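Local coordinates for snaclec rhodocytin subunit alpha (Agkistrodon rhodostoma, PDB 3BX4), which elicits platelet aggregation by binding the receptor CLEC1B (CLEC2), which leads to recruitment of Syk and activation of PLC-gamma-2 in the platelet, at residues C[31-36]-C[40-45]; C[44-49]-C[130-135]; C[49-54]-C[114-119]. All blocks are in the same frame, centred on the assembly; numbering follows the deposited sequence. Where two conformers were deposited one is given.

In the fold
The three contacts run through one C-type lectin domain. Interaction 1, helix 26-34 on strand 41-42, closes first and shares Ser44 and Ile45 with interaction 2, which ties the chain before helix 48-59 to strand 127-133. Interaction 3 falls within the chain span of interaction 2, shares Gly49 with it, and sets the same helix against the loop entering strand 118-121. Centres of 1 and 2 lie about 10 Å apart, as do those of 2 and 3; 1 and 3 are about 17 Å apart. All reach the same sheet. The Cys33-Cys131 disulfide joins interactions 1 and 2, the Lys132-Glu50 salt bridge interactions 2 and 3, so both helices are fastened to strand 127-133.

Interaction 1 (C[31-36]-C[40-45]); sequences KFCRAQ and AHLASI
Backbone polar contacts between Cys33, Gln36 and Ala40 close the short turn after helix 26-34. Ala40 N points between two carbonyl oxygens and makes a weak hydrogen bond to each, Cys33 O at 3.0 Å and Gln36 O at 3.4 Å. The carbonyl of Ala40 is met by a CA-H...O contact, Arg34 CA lying 3.2 Å from Ala40 O.

Cys33 CB packs on the backbone of His41, 3.6 Å from His41 C. Apolar contact is made by Cys33 SG, which touches Leu42 CD2 at 3.9 Å. That sulfur is bonded to Cys131 of strand 127-133, the conserved disulfide between first helix and last strand of C-type lectin domains, while strand 41-42 pairs antiparallel with that same strand. Ala40 adds its CB to the apolar contact, 4.2 Å from Cys33 CB.

The third kind is van der Waals contact between two side chains lying side by side and pointing the same way. Arg34, folded back at chi2 (-79°) and chi3, brings CD to 3.5 Å from His41 CE1; guanidinium and imidazole planes stand 41° apart. Their polar ends look elsewhere: His41 ND1 bonds to Glu30, whereas the guanidinium bonds to Ser94 and forms a salt bridge with Glu80, both of the second subunit, another copy of this protein. Within 31-36, Gln36 NE2 donates to Phe32 O at 3.0 Å while lying over the face of the Phe32 ring.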
loop_
_atom_site.group_PDB
_atom_site.type_symbol
_atom_site.label_atom_id
_atom_site.label_comp_id
_atom_site.label_asym_id
_atom_site.label_seq_id
_atom_site.Cartn_x
_atom_site.Cartn_y
_atom_site.Cartn_z
ATOM N N LYS C 31 9.961 0.477 -7.448
ATOM C CA LYS C 31 11.242 0.949 -6.826
ATOM C C LYS C 31 12.464 0.714 -7.709
ATOM O O LYS C 31 13.354 1.531 -7.865
ATOM C CB LYS C 31 11.500 0.299 -5.420
ATOM C CG LYS C 31 10.506 0.714 -4.367
ATOM C CD LYS C 31 11.049 0.599 -2.958
ATOM C CE LYS C 31 11.713 -0.647 -2.632
ATOM N NZ LYS C 31 11.712 -0.751 -1.085
ATOM N N PHE C 32 12.553 -0.486 -8.307
ATOM C CA PHE C 32 13.618 -0.773 -9.200
ATOM C C PHE C 32 13.632 0.131 -10.432
ATOM O O PHE C 32 14.660 0.620 -10.778
ATOM C CB PHE C 32 13.544 -2.271 -9.611
ATOM C CG PHE C 32 14.578 -2.692 -10.581
ATOM C CD1 PHE C 32 15.759 -3.315 -10.137
ATOM C CD2 PHE C 32 14.353 -2.568 -11.959
ATOM C CE1 PHE C 32 16.715 -3.745 -11.063
ATOM C CE2 PHE C 32 15.306 -2.965 -12.901
ATOM C CZ PHE C 32 16.501 -3.595 -12.431
ATOM N N CYS C 33 12.449 0.431 -10.994
ATOM C CA CYS C 33 12.426 1.292 -12.124
ATOM C C CYS C 33 12.899 2.699 -11.719
ATOM O O CYS C 33 13.631 3.306 -12.516
ATOM C CB CYS C 33 11.015 1.387 -12.643
ATOM S SG CYS C 33 10.382 -0.142 -13.454
ATOM N N ARG C 34 12.529 3.121 -10.515
ATOM C CA ARG C 34 12.917 4.518 -10.106
ATOM C C ARG C 34 14.418 4.625 -9.914
ATOM O O ARG C 34 15.027 5.660 -9.986
ATOM C CB ARG C 34 12.255 4.909 -8.778
ATOM C CG ARG C 34 10.796 4.957 -8.807
ATOM C CD ARG C 34 10.358 6.309 -9.480
ATOM N NE ARG C 34 10.912 7.557 -8.818
ATOM C CZ ARG C 34 10.266 8.259 -7.852
ATOM N NH1 ARG C 34 9.126 7.835 -7.337
ATOM N NH2 ARG C 34 10.789 9.400 -7.320
ATOM N N ALA C 35 15.098 3.453 -9.713
ATOM C CA ALA C 35 16.531 3.435 -9.588
ATOM C C ALA C 35 17.305 3.323 -10.916
ATOM O O ALA C 35 18.564 3.312 -10.925
ATOM C CB ALA C 35 16.919 2.297 -8.647
ATOM N N GLN C 36 16.581 3.264 -12.046
ATOM C CA GLN C 36 17.215 3.199 -13.319
ATOM C C GLN C 36 17.375 4.548 -13.978
ATOM O O GLN C 36 16.407 5.353 -13.906
ATOM C CB GLN C 36 16.438 2.274 -14.304
ATOM C CG GLN C 36 16.101 0.885 -13.701
ATOM C CD GLN C 36 17.311 0.134 -13.190
ATOM O OE1 GLN C 36 18.274 -0.080 -13.940
ATOM N NE2 GLN C 36 17.308 -0.213 -11.910
ATOM N N ALA C 40 13.090 5.946 -13.856
ATOM C CA ALA C 40 11.984 5.374 -14.652
ATOM C C ALA C 40 10.773 5.008 -13.756
ATOM O O ALA C 40 10.848 5.130 -12.535
ATOM C CB ALA C 40 12.537 4.110 -15.436
ATOM N N HIS C 41 9.700 4.491 -14.321
ATOM C CA HIS C 41 8.590 3.991 -13.568
ATOM C C HIS C 41 8.094 2.781 -14.259
ATOM O O HIS C 41 8.407 2.568 -15.413
ATOM C CB HIS C 41 7.379 4.934 -13.683
ATOM C CG HIS C 41 7.583 6.243 -12.941
ATOM N ND1 HIS C 41 7.304 6.349 -11.596
ATOM C CD2 HIS C 41 8.037 7.466 -13.342
ATOM C CE1 HIS C 41 7.576 7.591 -11.194
ATOM N NE2 HIS C 41 8.047 8.274 -12.227
ATOM N N LEU C 42 7.279 2.008 -13.570
ATOM C CA LEU C 42 6.525 0.932 -14.276
ATOM C C LEU C 42 5.789 1.530 -15.447
ATOM O O LEU C 42 5.264 2.689 -15.344
ATOM C CB LEU C 42 5.526 0.213 -13.379
ATOM C CG LEU C 42 6.212 -0.763 -12.395
ATOM C CD1 LEU C 42 5.196 -1.248 -11.411
ATOM C CD2 LEU C 42 6.918 -1.952 -13.258
ATOM N N ALA C 43 5.730 0.849 -16.560
ATOM C CA ALA C 43 5.189 1.466 -17.815
ATOM C C ALA C 43 3.728 1.895 -17.710
ATOM O O ALA C 43 2.859 1.145 -17.283
ATOM C CB ALA C 43 5.394 0.500 -19.038
ATOM N N SER C 44 3.453 3.148 -18.144
ATOM C CA SER C 44 2.090 3.551 -18.470
ATOM C C SER C 44 1.847 3.238 -19.962
ATOM O O SER C 44 2.804 3.214 -20.754
ATOM C CB SER C 44 1.887 5.052 -18.186
ATOM O OG SER C 44 3.005 5.804 -18.618
ATOM N N ILE C 45 0.604 2.964 -20.324
ATOM C CA ILE C 45 0.217 2.557 -21.689
ATOM C C ILE C 45 -0.843 3.568 -22.120
ATOM O O ILE C 45 -1.909 3.537 -21.551
ATOM C CB ILE C 45 -0.417 1.162 -21.698
ATOM C CG1 ILE C 45 0.647 0.160 -21.190
ATOM C CG2 ILE C 45 -0.962 0.829 -23.105
ATOM C CD1 ILE C 45 0.342 -1.292 -21.202
#

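Interaction 2 (C[44-49]-C[130-135]); sequences SIESNG and VCKLLP
Lys132 leaves its strand with CG anti to the backbone N (chi1 167°) and stays fully extended from there, which carries NZ across to Ser44 and Glu46. Ser44 turns OG into the position between its own N and carbonyl carbon (chi1 42°), which brings the hydroxyl to the ammonium group; the backbone presents Ser44 O beside it. Glu46, also extended beyond CG, crosses the lysine at about a right angle.

Glu46 OE2 forms a salt bridge, 2.8 Å from Lys132 NZ, through its anti lone pair. Ser44 OG accepts from Lys132 NZ at 3.0 Å, and Ser44 O accepts from it at 3.1 Å, with the donor standing 59° out of the carbonyl plane. Glu50 OE1, from the first turn of helix 48-59, adds a second salt bridge. With four acceptors around NZ, its three N-H bonds cannot each serve one, and at least one is shared. Some related snaclecs, such as the factor IX/X-binding proteins, bind calcium among serine and glutamate oxygens at the equivalent place; here the ammonium group probably stands in for it.

Ser44 and Glu46 were each modelled in two conformers, so their bonds to NZ describe one of them. Ser44 OG is also hydrogen-bonded to an acidic side chain of another protein's chain. Glu50 OE2 accepts from Glu46 N, and Ser47, the helix N-cap, bonds through OG to Glu50 N.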
loop_
_atom_site.group_PDB
_atom_site.type_symbol
_atom_site.label_atom_id
_atom_site.label_comp_id
_atom_site.label_asym_id
_atom_site.label_seq_id
_atom_site.Cartn_x
_atom_site.Cartn_y
_atom_site.Cartn_z
ATOM N N SER C 44 3.453 3.148 -18.144
ATOM C CA SER C 44 2.090 3.551 -18.470
ATOM C C SER C 44 1.847 3.238 -19.962
ATOM O O SER C 44 2.804 3.214 -20.754
ATOM C CB SER C 44 1.887 5.052 -18.186
ATOM O OG SER C 44 3.005 5.804 -18.618
ATOM N N ILE C 45 0.604 2.964 -20.324
ATOM C CA ILE C 45 0.217 2.557 -21.689
ATOM C C ILE C 45 -0.843 3.568 -22.120
ATOM O O ILE C 45 -1.909 3.537 -21.551
ATOM C CB ILE C 45 -0.417 1.162 -21.698
ATOM C CG1 ILE C 45 0.647 0.160 -21.190
ATOM C CG2 ILE C 45 -0.962 0.829 -23.105
ATOM C CD1 ILE C 45 0.342 -1.292 -21.202
ATOM N N GLU C 46 -0.527 4.410 -23.103
ATOM C CA GLU C 46 -1.380 5.584 -23.353
ATOM C C GLU C 46 -1.998 5.606 -24.746
ATOM O O GLU C 46 -2.674 6.586 -25.120
ATOM C CB GLU C 46 -0.530 6.842 -23.156
ATOM C CG GLU C 46 0.102 6.971 -21.766
ATOM C CD GLU C 46 0.957 8.206 -21.660
ATOM O OE1 GLU C 46 0.371 9.312 -21.574
ATOM O OE2 GLU C 46 2.215 8.087 -21.682
ATOM N N SER C 47 -1.806 4.553 -25.514
ATOM C CA SER C 47 -2.408 4.463 -26.835
ATOM C C SER C 47 -2.359 3.037 -27.325
ATOM O O SER C 47 -1.611 2.232 -26.766
ATOM C CB SER C 47 -1.590 5.313 -27.822
ATOM O OG SER C 47 -0.282 4.745 -28.016
ATOM N N ASN C 48 -3.096 2.761 -28.418
ATOM C CA ASN C 48 -3.040 1.453 -29.074
ATOM C C ASN C 48 -1.671 1.143 -29.577
ATOM O O ASN C 48 -1.201 -0.038 -29.451
ATOM C CB ASN C 48 -4.110 1.315 -30.176
ATOM C CG ASN C 48 -5.514 1.176 -29.605
ATOM O OD1 ASN C 48 -5.782 0.374 -28.698
ATOM N ND2 ASN C 48 -6.419 1.965 -30.132
ATOM N N GLY C 49 -0.959 2.156 -30.113
ATOM C CA GLY C 49 0.392 1.865 -30.669
ATOM C C GLY C 49 1.332 1.502 -29.503
ATOM O O GLY C 49 2.191 0.673 -29.676
ATOM N N VAL C 130 7.763 -4.123 -16.717
ATOM C CA VAL C 130 8.413 -3.402 -17.762
ATOM C C VAL C 130 8.550 -1.922 -17.233
ATOM O O VAL C 130 7.555 -1.466 -16.634
ATOM C CB VAL C 130 7.488 -3.324 -19.063
ATOM C CG1 VAL C 130 8.110 -2.394 -20.070
ATOM C CG2 VAL C 130 7.314 -4.782 -19.662
ATOM N N CYS C 131 9.753 -1.353 -17.382
ATOM C CA CYS C 131 10.041 0.094 -16.985
ATOM C C CYS C 131 9.906 0.945 -18.236
ATOM O O CYS C 131 10.187 0.543 -19.347
ATOM C CB CYS C 131 11.462 0.331 -16.398
ATOM S SG CYS C 131 11.737 -0.708 -14.878
ATOM N N LYS C 132 9.497 2.191 -18.006
ATOM C CA LYS C 132 9.317 3.208 -19.097
ATOM C C LYS C 132 10.044 4.415 -18.545
ATOM O O LYS C 132 9.844 4.784 -17.371
ATOM C CB LYS C 132 7.821 3.482 -19.336
ATOM C CG LYS C 132 7.475 4.753 -20.217
ATOM C CD LYS C 132 6.010 4.733 -20.433
ATOM C CE LYS C 132 5.525 6.009 -21.248
ATOM N NZ LYS C 132 4.068 5.985 -21.374
ATOM N N LEU C 133 10.852 5.051 -19.394
ATOM C CA LEU C 133 11.646 6.210 -19.026
ATOM C C LEU C 133 11.463 7.365 -20.039
ATOM O O LEU C 133 11.375 7.128 -21.216
ATOM C CB LEU C 133 13.103 5.761 -19.044
ATOM C CG LEU C 133 14.213 6.725 -18.892
ATOM C CD1 LEU C 133 14.165 7.131 -17.375
ATOM C CD2 LEU C 133 15.573 6.112 -19.251
ATOM N N LEU C 134 11.421 8.612 -19.550
ATOM C CA LEU C 134 11.573 9.779 -20.414
ATOM C C LEU C 134 12.990 10.287 -20.150
ATOM O O LEU C 134 13.275 10.767 -19.030
ATOM C CB LEU C 134 10.525 10.841 -20.048
ATOM C CG LEU C 134 10.660 12.100 -20.918
ATOM C CD1 LEU C 134 10.193 11.782 -22.356
ATOM C CD2 LEU C 134 9.804 13.183 -20.229
ATOM N N PRO C 135 13.894 10.068 -21.112
ATOM C CA PRO C 135 15.307 10.337 -20.919
ATOM C C PRO C 135 15.595 11.838 -20.827
ATOM O O PRO C 135 14.886 12.628 -21.464
ATOM C CB PRO C 135 15.986 9.646 -22.122
ATOM C CG PRO C 135 14.949 9.456 -23.162
ATOM C CD PRO C 135 13.600 9.475 -22.446
#

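Interaction 3 (C[49-54]-C[114-119]); sequences GEADFV and GFRKWV
Helix 48-59, the second helix of the C-type lectin fold, presents Ala51 and Asp52 to Arg116 in the loop that leads into strand 118-121. Asp52 OD1 takes both bonds of a side-on salt bridge: Arg116 NE reaches it at 2.9 Å, fairly straight at 160°, and Arg116 NH1 at a longer 3.3 Å. The oxygen lies in the guanidinium plane, yet the two groups are steeply inclined, their planes 62° apart; NE meets OD1 nearly along the C-O bond and NH1 comes from above the carboxylate.

Ala51 CB sits over the centre of one guanidinium face, 3.6 Å from Arg116 CZ, so the planar group is pressed on the helix while its edge is held by the acid. NH2 forms a salt bridge with an acidic side chain of another protein's chain, which places Arg116 at a subunit interface. Deeper in, a water donates to Ala51 O at 2.9 Å and to Phe115 O at 3.0 Å, joining the two backbones. Helix 48-59 thus lies against the connection between the antiparallel strands 106-110 and 118-121, the second helix beside a hairpin of the C-type lectin fold.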
loop_
_atom_site.group_PDB
_atom_site.type_symbol
_atom_site.label_atom_id
_atom_site.label_comp_id
_atom_site.label_asym_id
_atom_site.label_seq_id
_atom_site.Cartn_x
_atom_site.Cartn_y
_atom_site.Cartn_z
ATOM N N GLY C 49 -0.959 2.156 -30.113
ATOM C CA GLY C 49 0.392 1.865 -30.669
ATOM C C GLY C 49 1.332 1.502 -29.503
ATOM O O GLY C 49 2.191 0.673 -29.676
ATOM N N GLU C 50 1.157 2.135 -28.364
ATOM C CA GLU C 50 2.062 1.825 -27.220
ATOM C C GLU C 50 1.724 0.458 -26.631
ATOM O O GLU C 50 2.631 -0.295 -26.239
ATOM C CB GLU C 50 1.987 2.917 -26.176
ATOM C CG GLU C 50 3.038 2.701 -25.024
ATOM C CD GLU C 50 3.124 3.900 -24.106
ATOM O OE1 GLU C 50 4.209 4.109 -23.507
ATOM O OE2 GLU C 50 2.105 4.647 -23.958
ATOM N N ALA C 51 0.439 0.135 -26.593
ATOM C CA ALA C 51 0.017 -1.235 -26.182
ATOM C C ALA C 51 0.672 -2.259 -27.095
ATOM O O ALA C 51 1.239 -3.303 -26.630
ATOM C CB ALA C 51 -1.507 -1.346 -26.190
ATOM N N ASP C 52 0.625 -2.016 -28.425
ATOM C CA ASP C 52 1.270 -2.947 -29.380
ATOM C C ASP C 52 2.758 -3.087 -29.101
ATOM O O ASP C 52 3.325 -4.177 -29.168
ATOM C CB ASP C 52 1.127 -2.459 -30.835
ATOM C CG ASP C 52 -0.295 -2.586 -31.391
ATOM O OD1 ASP C 52 -1.184 -3.242 -30.785
ATOM O OD2 ASP C 52 -0.506 -1.979 -32.522
ATOM N N PHE C 53 3.390 -1.953 -28.812
ATOM C CA PHE C 53 4.811 -1.894 -28.646
ATOM C C PHE C 53 5.179 -2.712 -27.397
ATOM O O PHE C 53 6.104 -3.541 -27.453
ATOM C CB PHE C 53 5.340 -0.450 -28.468
ATOM C CG PHE C 53 6.797 -0.436 -28.138
ATOM C CD1 PHE C 53 7.758 -0.683 -29.137
ATOM C CD2 PHE C 53 7.236 -0.281 -26.792
ATOM C CE1 PHE C 53 9.144 -0.711 -28.845
ATOM C CE2 PHE C 53 8.685 -0.387 -26.521
ATOM C CZ PHE C 53 9.577 -0.542 -27.551
ATOM N N VAL C 54 4.497 -2.432 -26.287
ATOM C CA VAL C 54 4.838 -3.130 -25.020
ATOM C C VAL C 54 4.610 -4.659 -25.165
ATOM O O VAL C 54 5.424 -5.456 -24.694
ATOM C CB VAL C 54 4.160 -2.551 -23.797
ATOM C CG1 VAL C 54 4.443 -3.436 -22.487
ATOM C CG2 VAL C 54 4.645 -1.095 -23.581
ATOM N N GLY C 114 -2.152 -12.397 -24.554
ATOM C CA GLY C 114 -1.197 -11.860 -25.486
ATOM C C GLY C 114 -0.455 -10.652 -24.957
ATOM O O GLY C 114 0.145 -9.935 -25.741
ATOM N N PHE C 115 -0.498 -10.440 -23.634
ATOM C CA PHE C 115 0.115 -9.251 -22.989
ATOM C C PHE C 115 -0.397 -7.925 -23.575
ATOM O O PHE C 115 0.356 -6.968 -23.831
ATOM C CB PHE C 115 1.639 -9.255 -23.016
ATOM C CG PHE C 115 2.261 -10.456 -22.338
ATOM C CD1 PHE C 115 2.869 -11.434 -23.124
ATOM C CD2 PHE C 115 2.236 -10.582 -20.960
ATOM C CE1 PHE C 115 3.437 -12.543 -22.543
ATOM C CE2 PHE C 115 2.836 -11.723 -20.349
ATOM C CZ PHE C 115 3.413 -12.661 -21.165
ATOM N N ARG C 116 -1.709 -7.884 -23.770
ATOM C CA ARG C 116 -2.327 -6.663 -24.271
ATOM C C ARG C 116 -3.383 -6.151 -23.255
ATOM O O ARG C 116 -3.209 -5.085 -22.597
ATOM C CB ARG C 116 -2.787 -6.872 -25.725
ATOM C CG ARG C 116 -1.966 -5.983 -26.688
ATOM C CD ARG C 116 -2.684 -5.776 -28.000
ATOM N NE ARG C 116 -2.728 -4.402 -28.569
ATOM C CZ ARG C 116 -3.624 -3.463 -28.226
ATOM N NH1 ARG C 116 -3.674 -2.311 -28.887
ATOM N NH2 ARG C 116 -4.477 -3.653 -27.236
ATOM N N LYS C 117 -4.442 -6.874 -23.029
ATOM C CA LYS C 117 -5.443 -6.361 -22.139
ATOM C C LYS C 117 -4.916 -6.280 -20.689
ATOM O O LYS C 117 -4.130 -7.140 -20.250
ATOM C CB LYS C 117 -6.681 -7.223 -22.216
ATOM C CG LYS C 117 -7.337 -7.164 -23.624
ATOM C CD LYS C 117 -8.106 -5.876 -23.863
ATOM C CE LYS C 117 -9.344 -6.149 -24.714
ATOM N NZ LYS C 117 -10.341 -5.046 -24.614
ATOM N N TRP C 118 -5.286 -5.198 -20.016
ATOM C CA TRP C 118 -4.973 -5.044 -18.613
ATOM C C TRP C 118 -5.826 -5.950 -17.722
ATOM O O TRP C 118 -7.038 -6.105 -17.927
ATOM C CB TRP C 118 -5.168 -3.612 -18.176
ATOM C CG TRP C 118 -4.529 -2.599 -19.086
ATOM C CD1 TRP C 118 -3.477 -2.765 -19.974
ATOM C CD2 TRP C 118 -4.866 -1.210 -19.127
ATOM N NE1 TRP C 118 -3.167 -1.552 -20.567
ATOM C CE2 TRP C 118 -3.997 -0.590 -20.077
ATOM C CE3 TRP C 118 -5.796 -0.447 -18.445
ATOM C CZ2 TRP C 118 -4.068 0.769 -20.376
ATOM C CZ3 TRP C 118 -5.902 0.904 -18.769
ATOM C CH2 TRP C 118 -5.030 1.491 -19.704
ATOM N N VAL C 119 -5.200 -6.502 -16.682
ATOM C CA VAL C 119 -5.926 -7.243 -15.664
ATOM C C VAL C 119 -5.420 -6.743 -14.281
ATOM O O VAL C 119 -4.323 -6.229 -14.221
ATOM C CB VAL C 119 -5.704 -8.786 -15.801
ATOM C CG1 VAL C 119 -6.158 -9.277 -17.196
ATOM C CG2 VAL C 119 -4.266 -9.187 -15.584
HETATM O O HOH W 1 0.362 -4.013 -23.998
#